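PDB 4ZR1: ceramide very long chain fatty acid hydroxylase SCS7 from Saccharomyces cerevisiae, which hydroxylates the very long chain fatty acid of ceramides, a reaction placed at C-2 of the acyl chain, using molecular oxygen and electrons from cytochrome b5. Local coordinates for residues Ile40-Tyr44 with Ser45-Lys49; Val139-Trp142 with Thr143-Tyr147; Leu160-Asn164 with Ile165-Thr169; Tyr202-Val205 with Phe206-Pro210; Phe233-His237 with Ser238-Pro242. One frame throughout, in Å; residues are numbered along the deposited sequence.

Contact 1 (Ile40-Tyr44 with Ser45-Lys49); sequences IATDY and SNDYK
Ser45 follows Tyr44 into the first turn of helix 44-51, and its CB sits 4.1 Å from Asp43 OD1. Asn46 comes next and packs its CB on the Asp43 carboxylate, 3.6 Å from CG. The two side chains meet almost perpendicularly, with the acid and amide planes 65° apart. Asp43 holds the N-cap position; its CG lies anti to the backbone N (chi1 -172°), which swings the acid beside the opening turn. Asp47 ties its N to Asp43 O at 3.0 Å, the first backbone rung of the helix. Its CB also lies against Thr42 CG2 at 3.6 Å, while the carboxylate beyond goes to a salt bridge with Arg82. At Tyr48 the next rung forms, N to Tyr44 O at 3.0 Å, nearly straight at 160°. The loop before the helix is pinned as well: Thr42 OG1 bonds His83 N, and Tyr44 turns its ring nearly parallel to that of Tyr84 while its OH bonds Tyr84 O. The chemistry is that of a helix start on the surface of the presumed cytoplasmic part, where the negative charge of Asp43 beside the first amides would probably suit the positive end of the helix dipole.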
# COMPACT_ATOMS: atom_id res chain seq x y z
N ILE A 40 5.58 17.01 -8.84
CA ILE A 40 5.89 17.44 -10.20
C ILE A 40 5.31 16.48 -11.24
O ILE A 40 5.68 15.31 -11.31
CB ILE A 40 7.40 17.53 -10.44
CG1 ILE A 40 8.02 18.56 -9.49
CG2 ILE A 40 7.67 17.90 -11.89
CD1 ILE A 40 9.50 18.75 -9.69
N ALA A 41 4.39 17.00 -12.05
CA ALA A 41 3.69 16.18 -13.03
C ALA A 41 4.67 15.58 -14.04
O ALA A 41 5.54 16.26 -14.55
CB ALA A 41 2.62 16.99 -13.75
N THR A 42 4.51 14.29 -14.31
CA THR A 42 5.29 13.61 -15.32
C THR A 42 4.85 14.08 -16.70
O THR A 42 3.66 14.26 -16.94
CB THR A 42 5.13 12.06 -15.20
OG1 THR A 42 5.83 11.60 -14.03
CG2 THR A 42 5.66 11.34 -16.43
N ASP A 43 5.82 14.32 -17.59
CA ASP A 43 5.55 14.48 -19.02
C ASP A 43 5.16 13.11 -19.61
O ASP A 43 6.00 12.21 -19.66
CB ASP A 43 6.78 15.04 -19.74
CG ASP A 43 6.52 15.41 -21.20
OD1 ASP A 43 5.54 14.93 -21.80
OD2 ASP A 43 7.32 16.19 -21.76
N TYR A 44 3.91 12.96 -20.04
CA TYR A 44 3.43 11.63 -20.43
C TYR A 44 4.17 11.10 -21.66
O TYR A 44 4.76 10.01 -21.62
CB TYR A 44 1.92 11.63 -20.71
CG TYR A 44 1.07 12.23 -19.61
CD1 TYR A 44 1.56 12.40 -18.31
CD2 TYR A 44 -0.25 12.63 -19.86
CE1 TYR A 44 0.79 12.95 -17.31
CE2 TYR A 44 -1.03 13.19 -18.87
CZ TYR A 44 -0.51 13.34 -17.59
OH TYR A 44 -1.28 13.89 -16.60
N SER A 45 4.14 11.87 -22.76
CA SER A 45 4.82 11.48 -24.00
C SER A 45 6.29 11.13 -23.78
O SER A 45 6.76 10.09 -24.25
CB SER A 45 4.72 12.58 -25.05
OG SER A 45 3.45 12.61 -25.65
N ASN A 46 7.00 11.99 -23.08
CA ASN A 46 8.42 11.76 -22.85
C ASN A 46 8.63 10.44 -22.12
O ASN A 46 9.48 9.62 -22.51
CB ASN A 46 9.04 12.92 -22.07
CG ASN A 46 10.56 12.92 -22.12
OD1 ASN A 46 11.17 12.26 -22.96
ND2 ASN A 46 11.18 13.69 -21.23
N ASP A 47 7.83 10.24 -21.08
CA ASP A 47 7.96 9.08 -20.20
C ASP A 47 7.69 7.77 -20.94
O ASP A 47 8.38 6.78 -20.71
CB ASP A 47 7.00 9.24 -19.01
CG ASP A 47 7.10 8.10 -18.03
OD1 ASP A 47 8.03 8.11 -17.20
OD2 ASP A 47 6.23 7.20 -18.09
N TYR A 48 6.69 7.75 -21.82
CA TYR A 48 6.40 6.55 -22.58
C TYR A 48 7.53 6.25 -23.55
O TYR A 48 8.00 5.12 -23.63
CB TYR A 48 5.08 6.69 -23.33
CG TYR A 48 4.63 5.45 -24.09
CD1 TYR A 48 4.21 4.32 -23.41
CD2 TYR A 48 4.58 5.45 -25.48
CE1 TYR A 48 3.78 3.19 -24.11
CE2 TYR A 48 4.15 4.33 -26.18
CZ TYR A 48 3.75 3.21 -25.48
OH TYR A 48 3.32 2.10 -26.16
N LYS A 49 7.99 7.27 -24.26
CA LYS A 49 9.06 7.09 -25.22
C LYS A 49 10.36 6.67 -24.54
O LYS A 49 11.10 5.85 -25.06
CB LYS A 49 9.27 8.36 -26.04
CG LYS A 49 10.38 8.26 -27.08
CD LYS A 49 10.06 7.18 -28.10
CE LYS A 49 11.08 7.17 -29.24
NZ LYS A 49 10.87 6.02 -30.17

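Contact 2 (Val139-Trp142 with Thr143-Tyr147)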
# COMPACT_ATOMS: atom_id res chain seq x y z
N VAL A 139 -5.18 -5.40 17.76
CA VAL A 139 -4.31 -4.35 17.23
C VAL A 139 -2.87 -4.83 17.05
O VAL A 139 -2.18 -4.43 16.11
CB VAL A 139 -4.34 -3.12 18.15
CG1 VAL A 139 -3.39 -2.05 17.63
CG2 VAL A 139 -5.77 -2.58 18.28
N PHE A 140 -2.40 -5.69 17.94
CA PHE A 140 -1.03 -6.19 17.87
C PHE A 140 -0.87 -7.15 16.69
O PHE A 140 0.12 -7.10 15.95
CB PHE A 140 -0.65 -6.87 19.19
CG PHE A 140 0.71 -7.53 19.17
CD1 PHE A 140 1.86 -6.78 19.29
CD2 PHE A 140 0.82 -8.91 19.03
CE1 PHE A 140 3.11 -7.38 19.27
CE2 PHE A 140 2.06 -9.52 19.02
CZ PHE A 140 3.21 -8.76 19.14
N VAL A 141 -1.85 -8.03 16.53
CA VAL A 141 -1.86 -8.95 15.41
C VAL A 141 -2.01 -8.17 14.09
O VAL A 141 -1.40 -8.56 13.09
CB VAL A 141 -3.01 -9.99 15.55
CG1 VAL A 141 -3.17 -10.82 14.27
CG2 VAL A 141 -2.75 -10.90 16.75
N TRP A 142 -2.77 -7.08 14.10
CA TRP A 142 -2.87 -6.27 12.88
C TRP A 142 -1.49 -5.85 12.39
O TRP A 142 -1.20 -5.95 11.19
CB TRP A 142 -3.74 -5.01 13.05
CG TRP A 142 -3.38 -4.08 11.92
CD1 TRP A 142 -2.63 -2.94 12.00
CD2 TRP A 142 -3.64 -4.29 10.52
NE1 TRP A 142 -2.44 -2.41 10.74
CE2 TRP A 142 -3.05 -3.23 9.82
CE3 TRP A 142 -4.34 -5.27 9.80
CZ2 TRP A 142 -3.13 -3.11 8.43
CZ3 TRP A 142 -4.42 -5.16 8.42
CH2 TRP A 142 -3.82 -4.08 7.75
N THR A 143 -0.64 -5.36 13.29
CA THR A 143 0.66 -4.81 12.87
C THR A 143 1.53 -5.87 12.23
O THR A 143 2.40 -5.56 11.42
CB THR A 143 1.46 -4.20 14.04
OG1 THR A 143 2.01 -5.24 14.86
CG2 THR A 143 0.59 -3.30 14.87
N LEU A 144 1.31 -7.13 12.62
CA LEU A 144 2.06 -8.24 12.07
C LEU A 144 1.54 -8.57 10.68
O LEU A 144 2.32 -8.74 9.73
CB LEU A 144 1.98 -9.46 12.99
CG LEU A 144 2.96 -10.58 12.62
CD1 LEU A 144 4.41 -10.06 12.56
CD2 LEU A 144 2.85 -11.72 13.61
N ILE A 145 0.21 -8.66 10.56
CA ILE A 145 -0.48 -8.74 9.28
C ILE A 145 -0.06 -7.61 8.33
O ILE A 145 0.32 -7.86 7.17
CB ILE A 145 -1.99 -8.69 9.49
CG1 ILE A 145 -2.44 -9.99 10.16
CG2 ILE A 145 -2.71 -8.47 8.17
CD1 ILE A 145 -3.87 -9.95 10.68
N GLU A 146 -0.11 -6.38 8.84
CA GLU A 146 0.38 -5.20 8.11
C GLU A 146 1.78 -5.42 7.54
O GLU A 146 2.02 -5.16 6.36
CB GLU A 146 0.38 -3.98 9.03
CG GLU A 146 1.10 -2.77 8.45
CD GLU A 146 1.38 -1.69 9.49
OE1 GLU A 146 2.52 -1.17 9.51
OE2 GLU A 146 0.45 -1.34 10.27
N TYR A 147 2.70 -5.91 8.36
CA TYR A 147 4.05 -6.25 7.91
C TYR A 147 4.05 -7.38 6.87
O TYR A 147 4.77 -7.31 5.88
CB TYR A 147 4.95 -6.64 9.09
CG TYR A 147 6.36 -7.01 8.69
CD1 TYR A 147 7.34 -6.04 8.53
CD2 TYR A 147 6.70 -8.34 8.43
CE1 TYR A 147 8.62 -6.38 8.15
CE2 TYR A 147 7.98 -8.68 8.05
CZ TYR A 147 8.94 -7.70 7.91
OH TYR A 147 10.21 -8.04 7.52
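Thr143 OG1 donates to Phe140 O, one turn back, at 2.9 Å. The hydroxyl stands between its backbone N and carbonyl carbon (chi1 75°), the position from which it reaches that carbonyl, and it also bonds Trp270 NE1. Straight backbone bonds run alongside, Ile145 N to Val141 O at 3.0 Å and Glu146 N to Trp142 O. Across the same turn Trp142 NE1 gives a weak, bent bond to Glu146 OE2 at 3.1 Å, the indole and carboxylate planes 56° apart. That carboxylate's main partner is Val265 N, at OE1, and OE2 also bonds Thr266 OG1. Glu146 CB then packs on one indole face, 3.4 Å above the plane and off toward the rim. At the benzo end, Ile145 CG2 meets Trp142 CZ3 at 3.7 Å, and Ile145 CD1 lies against Val141 CG1 at 3.8 Å. Without the indole of Trp142, as with an alanine here, Ile145 CG2 and Glu146 CB would probably lose their aromatic cover and the carboxylate one donor. Within transmembrane helix 128-154, this turn meets helix 269-273 through Trp270, while Trp142 lies by Tyr228 of helix 211-236 and lines the tridecane pocket.

Contact 3 (Leu160-Asn164 with Ile165-Thr169)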
# COMPACT_ATOMS: atom_id res chain seq x y z
N LEU A 160 6.77 -13.29 -8.98
CA LEU A 160 5.59 -13.26 -9.85
C LEU A 160 5.73 -14.12 -11.11
O LEU A 160 6.82 -14.24 -11.67
CB LEU A 160 5.28 -11.82 -10.28
CG LEU A 160 4.44 -10.90 -9.39
CD1 LEU A 160 4.60 -9.46 -9.86
CD2 LEU A 160 2.98 -11.30 -9.46
N PRO A 161 4.61 -14.70 -11.57
CA PRO A 161 4.57 -15.45 -12.82
C PRO A 161 4.83 -14.58 -14.03
O PRO A 161 4.92 -13.36 -13.91
CB PRO A 161 3.13 -15.99 -12.87
CG PRO A 161 2.61 -15.87 -11.48
CD PRO A 161 3.31 -14.70 -10.88
N GLU A 162 4.95 -15.20 -15.20
CA GLU A 162 4.98 -14.47 -16.46
C GLU A 162 3.56 -14.38 -16.99
O GLU A 162 3.23 -14.98 -18.01
CB GLU A 162 5.92 -15.14 -17.46
CG GLU A 162 7.39 -15.06 -17.06
CD GLU A 162 7.96 -13.65 -17.19
OE1 GLU A 162 7.26 -12.78 -17.76
OE2 GLU A 162 9.10 -13.41 -16.73
N SER A 163 2.74 -13.62 -16.27
CA SER A 163 1.32 -13.48 -16.58
C SER A 163 0.86 -12.04 -16.47
O SER A 163 1.22 -11.33 -15.54
CB SER A 163 0.49 -14.36 -15.64
OG SER A 163 -0.89 -14.08 -15.80
N ASN A 164 0.04 -11.62 -17.42
CA ASN A 164 -0.54 -10.29 -17.36
C ASN A 164 -1.61 -10.19 -16.27
O ASN A 164 -1.75 -9.15 -15.63
CB ASN A 164 -1.12 -9.89 -18.72
CG ASN A 164 -0.05 -9.56 -19.74
OD1 ASN A 164 1.09 -9.28 -19.38
ND2 ASN A 164 -0.42 -9.56 -21.01
N ILE A 165 -2.35 -11.27 -16.05
CA ILE A 165 -3.38 -11.27 -15.02
C ILE A 165 -2.74 -11.14 -13.63
O ILE A 165 -3.35 -10.62 -12.70
CB ILE A 165 -4.26 -12.55 -15.07
CG1 ILE A 165 -4.90 -12.70 -16.44
CG2 ILE A 165 -5.35 -12.51 -14.00
CD1 ILE A 165 -5.84 -13.89 -16.52
N ALA A 166 -1.50 -11.61 -13.51
CA ALA A 166 -0.76 -11.49 -12.25
C ALA A 166 -0.29 -10.06 -12.04
O ALA A 166 -0.41 -9.51 -10.94
CB ALA A 166 0.42 -12.46 -12.21
N PHE A 167 0.25 -9.45 -13.10
CA PHE A 167 0.72 -8.07 -13.03
C PHE A 167 -0.44 -7.11 -12.72
O PHE A 167 -0.26 -6.10 -12.05
CB PHE A 167 1.38 -7.65 -14.35
CG PHE A 167 2.48 -8.57 -14.83
CD1 PHE A 167 3.19 -9.36 -13.94
CD2 PHE A 167 2.79 -8.64 -16.18
CE1 PHE A 167 4.19 -10.21 -14.39
CE2 PHE A 167 3.79 -9.48 -16.63
CZ PHE A 167 4.49 -10.26 -15.74
N ALA A 168 -1.63 -7.42 -13.22
CA ALA A 168 -2.78 -6.54 -13.02
C ALA A 168 -3.28 -6.66 -11.57
O ALA A 168 -3.71 -5.67 -10.97
CB ALA A 168 -3.90 -6.87 -14.02
N THR A 169 -3.19 -7.87 -11.03
CA THR A 169 -3.55 -8.13 -9.64
C THR A 169 -2.60 -7.42 -8.70
O THR A 169 -3.01 -6.78 -7.72
CB THR A 169 -3.52 -9.64 -9.32
OG1 THR A 169 -4.35 -10.34 -10.26
CG2 THR A 169 -4.00 -9.90 -7.89
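Ser163 O stands over the centre of the Phe167 ring, 2.9 Å above its plane, and the same carbonyl accepts from Phe167 N at 3.2 Å. Phe167 can fold back in this way because its CG lies anti to its own carbonyl carbon (chi1 -53°), which lays the ring back over the first turn, against the carbonyls of the loop. Around the ring, Leu160 CD1 comes to the edge near its plane, 4.3 Å from CD1 of Phe167. Asn164 OD1 lies 3.7 Å from Phe167 CD2, its amide turned 57° from the ring. Leu160 CD2 and Pro161 CD both come to Ala166 CB from the same side, each 3.9 Å away.

The motif here is an N-cap. Ser163 sits just before helix 164-179, its OG anti to its backbone N (chi1 172°), and the hydroxyl accepts weakly from Ile165 N at 3.2 Å and from Ala166 N at 3.4 Å. Ala166 N is shared, bonding Ser163 O weakly as well, while Ile165 N, with no earlier helical carbonyl to bond, finds its acceptor in the serine hydroxyl. The next rung is backbone again, Ala168 N to Asn164 O, and beyond it Thr169 turns OG1 back to Ile165 O, which takes the Thr169 N bond too.

Further out, Tyr74 of helix 71-78 stacks on Phe167, and Leu160 touches Lys71 and Val75 of that helix. Glu162 OE1 accepts from Lys71 N, and Asn164 ND2 gives its hydrogen bond to Ser67 O, joining the loop and the helix start to helix 71-78 and to the chain just before it.

Contact 4 (Tyr202-Val205 with Phe206-Pro210); sequences YKLV and FALLP. With TRD (tridecane), chain L.
The last turns of transmembrane helix 191-208, just before the tight connection to helix 211-236, carry Tyr202 and Phe206, one turn apart on a flank that also meets a bound tridecane. Tyr202 has its CG anti to the backbone N (chi1 -180°), which sets the ring across that of Phe206. Phe206 CD1 lies 3.7 Å above the plane of the phenol, over its centre. The ring planes are 40° apart with centroids separated by 4.5 Å, an oblique pairing. On the opposite face of Tyr202 runs the alkane, C10 lying 4.0 Å above the plane and toward the rim, and Lys203 adds its extended chain, CE reaching 3.5 Å from tridecane C7.

Backbone bonds follow. Phe206 N bonds Tyr202 O, and that oxygen also lies at the edge of the Phe206 ring, in its plane. Leu204 O receives two amides from the same face of its plane: Leu208 N at 3.0 Å, and Ala207 N from well above the plane at 3.2 Å. Ala207 N is shared with Lys203 O, a weak bond, as the helix comes to its end. Leu209 N closes on Val205 O at 3.0 Å, and Leu209 then leaves the helical conformation. Side chains echo the spacing, Leu204 CD1 standing 4.2 Å from Leu208 CD1.

Outward, Phe218 meets Tyr202 and Tyr215 meets Phe206, both edge-to-face, and Val205 touches Ala214 and a second tridecane. Apart from the Lys203 amine and the Tyr202 hydroxyl, the side chains are apolar or aromatic, consistent with a membrane helix end that takes alkyl chains.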
# COMPACT_ATOMS: atom_id res chain seq x y z
N TYR A 202 -11.70 -12.85 8.95
CA TYR A 202 -12.92 -12.83 9.75
C TYR A 202 -13.39 -14.25 10.06
O TYR A 202 -13.76 -14.56 11.19
CB TYR A 202 -14.01 -12.06 9.01
CG TYR A 202 -15.33 -11.96 9.74
CD1 TYR A 202 -15.57 -10.93 10.64
CD2 TYR A 202 -16.34 -12.90 9.53
CE1 TYR A 202 -16.78 -10.83 11.30
CE2 TYR A 202 -17.56 -12.80 10.21
CZ TYR A 202 -17.77 -11.76 11.09
OH TYR A 202 -18.97 -11.65 11.77
N LYS A 203 -13.38 -15.11 9.04
CA LYS A 203 -13.76 -16.50 9.22
C LYS A 203 -12.79 -17.24 10.14
O LYS A 203 -13.22 -18.04 10.98
CB LYS A 203 -13.86 -17.20 7.86
CG LYS A 203 -14.86 -16.52 6.93
CD LYS A 203 -14.83 -17.10 5.52
CE LYS A 203 -15.81 -16.37 4.62
NZ LYS A 203 -16.33 -17.26 3.54
N LEU A 204 -11.50 -16.97 9.99
CA LEU A 204 -10.49 -17.67 10.78
C LEU A 204 -10.63 -17.36 12.28
O LEU A 204 -10.65 -18.26 13.11
CB LEU A 204 -9.09 -17.30 10.29
CG LEU A 204 -7.92 -18.12 10.83
CD1 LEU A 204 -8.12 -19.59 10.52
CD2 LEU A 204 -6.60 -17.63 10.26
N VAL A 205 -10.73 -16.07 12.62
CA VAL A 205 -10.94 -15.63 14.00
C VAL A 205 -12.21 -16.24 14.62
O VAL A 205 -12.19 -16.71 15.76
CB VAL A 205 -11.04 -14.08 14.07
CG1 VAL A 205 -11.33 -13.62 15.49
CG2 VAL A 205 -9.78 -13.45 13.55
N PHE A 206 -13.32 -16.23 13.88
CA PHE A 206 -14.58 -16.72 14.43
C PHE A 206 -14.68 -18.24 14.42
O PHE A 206 -15.59 -18.81 15.02
CB PHE A 206 -15.76 -16.11 13.68
CG PHE A 206 -16.14 -14.74 14.16
CD1 PHE A 206 -15.60 -13.60 13.57
CD2 PHE A 206 -17.00 -14.58 15.23
CE1 PHE A 206 -15.93 -12.35 14.02
CE2 PHE A 206 -17.34 -13.33 15.69
CZ PHE A 206 -16.81 -12.21 15.08
N ALA A 207 -13.72 -18.89 13.76
CA ALA A 207 -13.66 -20.35 13.74
C ALA A 207 -12.76 -20.89 14.84
O ALA A 207 -12.96 -22.00 15.32
CB ALA A 207 -13.17 -20.83 12.39
N LEU A 208 -11.77 -20.09 15.25
CA LEU A 208 -10.86 -20.49 16.31
C LEU A 208 -11.33 -20.03 17.69
O LEU A 208 -11.53 -20.83 18.59
CB LEU A 208 -9.45 -19.96 16.05
CG LEU A 208 -8.84 -20.35 14.71
CD1 LEU A 208 -7.40 -19.88 14.64
CD2 LEU A 208 -8.94 -21.85 14.48
N LEU A 209 -11.49 -18.72 17.85
CA LEU A 209 -11.78 -18.15 19.16
C LEU A 209 -13.21 -18.38 19.59
O LEU A 209 -14.11 -18.53 18.76
CB LEU A 209 -11.48 -16.64 19.15
CG LEU A 209 -10.06 -16.20 19.49
CD1 LEU A 209 -9.04 -16.83 18.56
CD2 LEU A 209 -9.98 -14.69 19.41
N PRO A 210 -13.43 -18.42 20.91
CA PRO A 210 -14.78 -18.37 21.47
C PRO A 210 -15.51 -17.13 20.96
O PRO A 210 -14.91 -16.06 20.86
CB PRO A 210 -14.55 -18.30 22.98
CG PRO A 210 -13.22 -18.91 23.19
CD PRO A 210 -12.41 -18.60 21.96
C1 TRD L . -20.94 -18.36 4.60
C2 TRD L . -21.21 -17.13 5.43
C3 TRD L . -20.06 -16.89 6.39
C4 TRD L . -20.34 -15.65 7.22
C5 TRD L . -19.18 -14.68 7.08
C6 TRD L . -18.96 -14.38 5.62
C7 TRD L . -17.69 -13.58 5.42
C8 TRD L . -17.82 -12.24 6.10
C9 TRD L . -16.87 -11.24 5.46
C10 TRD L . -16.71 -10.07 6.40
C11 TRD L . -15.82 -9.02 5.79
C12 TRD L . -15.15 -8.24 6.89
C13 TRD L . -16.18 -7.43 7.66

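Contact 5 (Phe233-His237 with Ser238-Pro242); sequences FFLHH and SKLPP. With ZN (zinc ion), chain C; BOG (octyl beta-D-glucopyranoside), chain G; BOG (octyl beta-D-glucopyranoside), chain H.
Leu240 carries its CG anti to the carbonyl carbon (chi1 -60°) and Leu235 does the same (chi1 -72°), which turns the two branched ends together, Leu235 CD2 to Leu240 CD1 at 3.6 Å. The side chains cross at a slant where the chain leaves helix 211-236. Leu240's other methyl, CD2, lies against Phe234 CB at 3.8 Å and close to Phe234 O. Phe234 presents the edge of its ring to Ser238, CD1 to CB at 4.1 Å. One face of that ring rests on its neighbour Phe233, whose CD2 is 3.6 Å above the plane, and toward the opposite face lies one octyl glucoside. That detergent's C5' comes 3.6 Å from Phe234 CD2, and the tail of a second reaches CE2. Replacing Phe234 by a serine is likely to open a gap between the detergent tails, bare Ser238 CB and take one face-on neighbour from Phe233.

On the other side of the same turn, His236 binds zinc through NE2 at 2.1 Å, with His177, His232, His251 and His255 completing one of two zinc sites that probably form a catalytic dimetal centre. His236 thus lies two residues beyond Phe234, the ring that meets the detergent. Past the turn, the loop is tied to helix 242-256: Leu240 O accepts from Arg245 and Ser238 O from Lys248, while Leu235 packs on Lys248 and His251 of that helix.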
# COMPACT_ATOMS: atom_id res chain seq x y z
N PHE A 233 -2.04 7.11 4.57
CA PHE A 233 -2.44 8.30 3.83
C PHE A 233 -1.66 9.54 4.26
O PHE A 233 -1.06 10.23 3.42
CB PHE A 233 -3.94 8.58 3.97
CG PHE A 233 -4.43 9.66 3.05
CD1 PHE A 233 -4.77 9.37 1.73
CD2 PHE A 233 -4.52 10.98 3.49
CE1 PHE A 233 -5.21 10.37 0.88
CE2 PHE A 233 -4.97 11.99 2.63
CZ PHE A 233 -5.31 11.69 1.33
N PHE A 234 -1.64 9.83 5.55
CA PHE A 234 -1.15 11.12 6.00
C PHE A 234 0.37 11.17 6.02
O PHE A 234 0.97 12.24 6.08
CB PHE A 234 -1.77 11.48 7.36
CG PHE A 234 -3.24 11.79 7.27
CD1 PHE A 234 -3.69 12.87 6.53
CD2 PHE A 234 -4.17 10.98 7.90
CE1 PHE A 234 -5.05 13.15 6.42
CE2 PHE A 234 -5.53 11.25 7.80
CZ PHE A 234 -5.97 12.33 7.06
N LEU A 235 0.98 10.00 5.91
CA LEU A 235 2.42 9.93 5.68
C LEU A 235 2.79 10.54 4.32
O LEU A 235 3.84 11.15 4.18
CB LEU A 235 2.91 8.49 5.76
CG LEU A 235 2.96 7.83 7.13
CD1 LEU A 235 3.68 6.50 6.99
CD2 LEU A 235 3.68 8.73 8.14
N HIS A 236 1.93 10.36 3.32
CA HIS A 236 2.19 10.89 1.98
C HIS A 236 1.70 12.33 1.82
O HIS A 236 2.39 13.16 1.21
CB HIS A 236 1.51 10.03 0.91
CG HIS A 236 2.21 8.74 0.65
ND1 HIS A 236 3.31 8.64 -0.18
CD2 HIS A 236 1.97 7.48 1.11
CE1 HIS A 236 3.72 7.39 -0.22
NE2 HIS A 236 2.92 6.66 0.55
N HIS A 237 0.52 12.62 2.35
CA HIS A 237 -0.17 13.85 2.02
C HIS A 237 -0.32 14.85 3.17
O HIS A 237 -1.34 15.53 3.28
CB HIS A 237 -1.55 13.49 1.45
CG HIS A 237 -1.49 12.79 0.14
ND1 HIS A 237 -1.84 11.47 -0.03
CD2 HIS A 237 -1.07 13.22 -1.08
CE1 HIS A 237 -1.68 11.12 -1.29
NE2 HIS A 237 -1.21 12.16 -1.95
N SER A 238 0.71 14.96 4.00
CA SER A 238 0.58 15.82 5.17
C SER A 238 1.90 16.14 5.88
O SER A 238 2.75 15.27 6.03
CB SER A 238 -0.36 15.18 6.18
OG SER A 238 -0.28 15.84 7.42
N LYS A 239 2.04 17.39 6.30
CA LYS A 239 3.09 17.75 7.25
C LYS A 239 2.60 17.33 8.64
O LYS A 239 1.67 17.90 9.20
CB LYS A 239 3.43 19.25 7.19
CG LYS A 239 2.29 20.22 7.48
CD LYS A 239 2.82 21.61 7.78
CE LYS A 239 2.55 22.00 9.23
NZ LYS A 239 3.27 23.24 9.64
N LEU A 240 3.21 16.29 9.18
CA LEU A 240 2.70 15.69 10.40
C LEU A 240 3.30 16.36 11.64
O LEU A 240 4.32 17.05 11.54
CB LEU A 240 3.00 14.20 10.40
CG LEU A 240 2.39 13.44 9.23
CD1 LEU A 240 3.05 12.09 9.10
CD2 LEU A 240 0.88 13.29 9.44
N PRO A 241 2.65 16.19 12.80
CA PRO A 241 3.29 16.58 14.05
C PRO A 241 4.65 15.90 14.18
O PRO A 241 4.83 14.80 13.66
CB PRO A 241 2.30 16.11 15.13
CG PRO A 241 1.31 15.24 14.43
CD PRO A 241 1.27 15.72 13.01
N PRO A 242 5.60 16.56 14.85
CA PRO A 242 7.01 16.14 14.94
C PRO A 242 7.24 14.66 15.27
O PRO A 242 8.15 14.06 14.70
CB PRO A 242 7.54 17.02 16.07
CG PRO A 242 6.75 18.28 15.93
CD PRO A 242 5.37 17.85 15.52
ZN ZN C . 2.98 4.58 0.61
C1 BOG G . -3.06 16.68 10.12
O1 BOG G . -3.01 15.29 9.93
C2 BOG G . -2.28 17.36 9.02
O2 BOG G . -0.93 16.96 9.12
C3 BOG G . -2.35 18.86 9.16
O3 BOG G . -1.81 19.45 8.00
C4 BOG G . -3.79 19.30 9.35
O4 BOG G . -3.81 20.66 9.73
C5 BOG G . -4.41 18.47 10.45
O5 BOG G . -4.40 17.12 10.07
C6 BOG G . -5.83 18.93 10.71
O6 BOG G . -6.41 19.39 9.51
C1' BOG G . -2.32 14.56 10.92
C2' BOG G . -2.87 13.15 10.94
C3' BOG G . -2.06 12.28 11.88
C4' BOG G . -2.94 11.17 12.42
C5' BOG G . -3.25 10.17 11.33
C6' BOG G . -3.01 8.78 11.87
C7' BOG G . -4.24 8.26 12.58
C8' BOG G . -3.99 6.82 12.98
C1 BOG H . -8.14 17.05 7.07
O1 BOG H . -7.97 16.90 8.46
C2 BOG H . -8.77 18.38 6.74
O2 BOG H . -10.02 18.50 7.38
C3 BOG H . -8.97 18.48 5.24
O3 BOG H . -9.37 19.79 4.89
C4 BOG H . -7.69 18.12 4.51
O4 BOG H . -7.96 18.02 3.13
C5 BOG H . -7.14 16.82 5.05
O5 BOG H . -6.89 16.94 6.43
C6 BOG H . -5.84 16.48 4.35
O6 BOG H . -6.08 15.54 3.33
C1' BOG H . -7.27 15.74 8.83
C2' BOG H . -8.10 14.89 9.77
C3' BOG H . -7.28 13.70 10.24
C4' BOG H . -8.18 12.62 10.80
C5' BOG H . -7.55 11.27 10.51
C6' BOG H . -7.81 10.29 11.64
C7' BOG H . -9.07 9.50 11.36
C8' BOG H . -9.12 8.31 12.30

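Overall arrangement
All five contacts are local, each within one turn or at a helix end. Contacts 1 and 3 are helix starts in the parts assigned to the cytoplasm: contact 1, on the surface, has an aspartate at its N-cap, and the partly buried contact 3 caps with a serine hydroxyl. Contacts 2, 4 and 5 belong to membrane helices. Contact 2 combines hydrogen bonds with packing on an indole in mid-helix, contact 4 is largely apolar and aromatic at a surface end, and contact 5 is buried beside a zinc ion. Contacts 4 and 5 lie on successive helices yet about 35 Å apart between centres, whereas contacts 2 and 4 are about 16 Å apart and both meet tridecane.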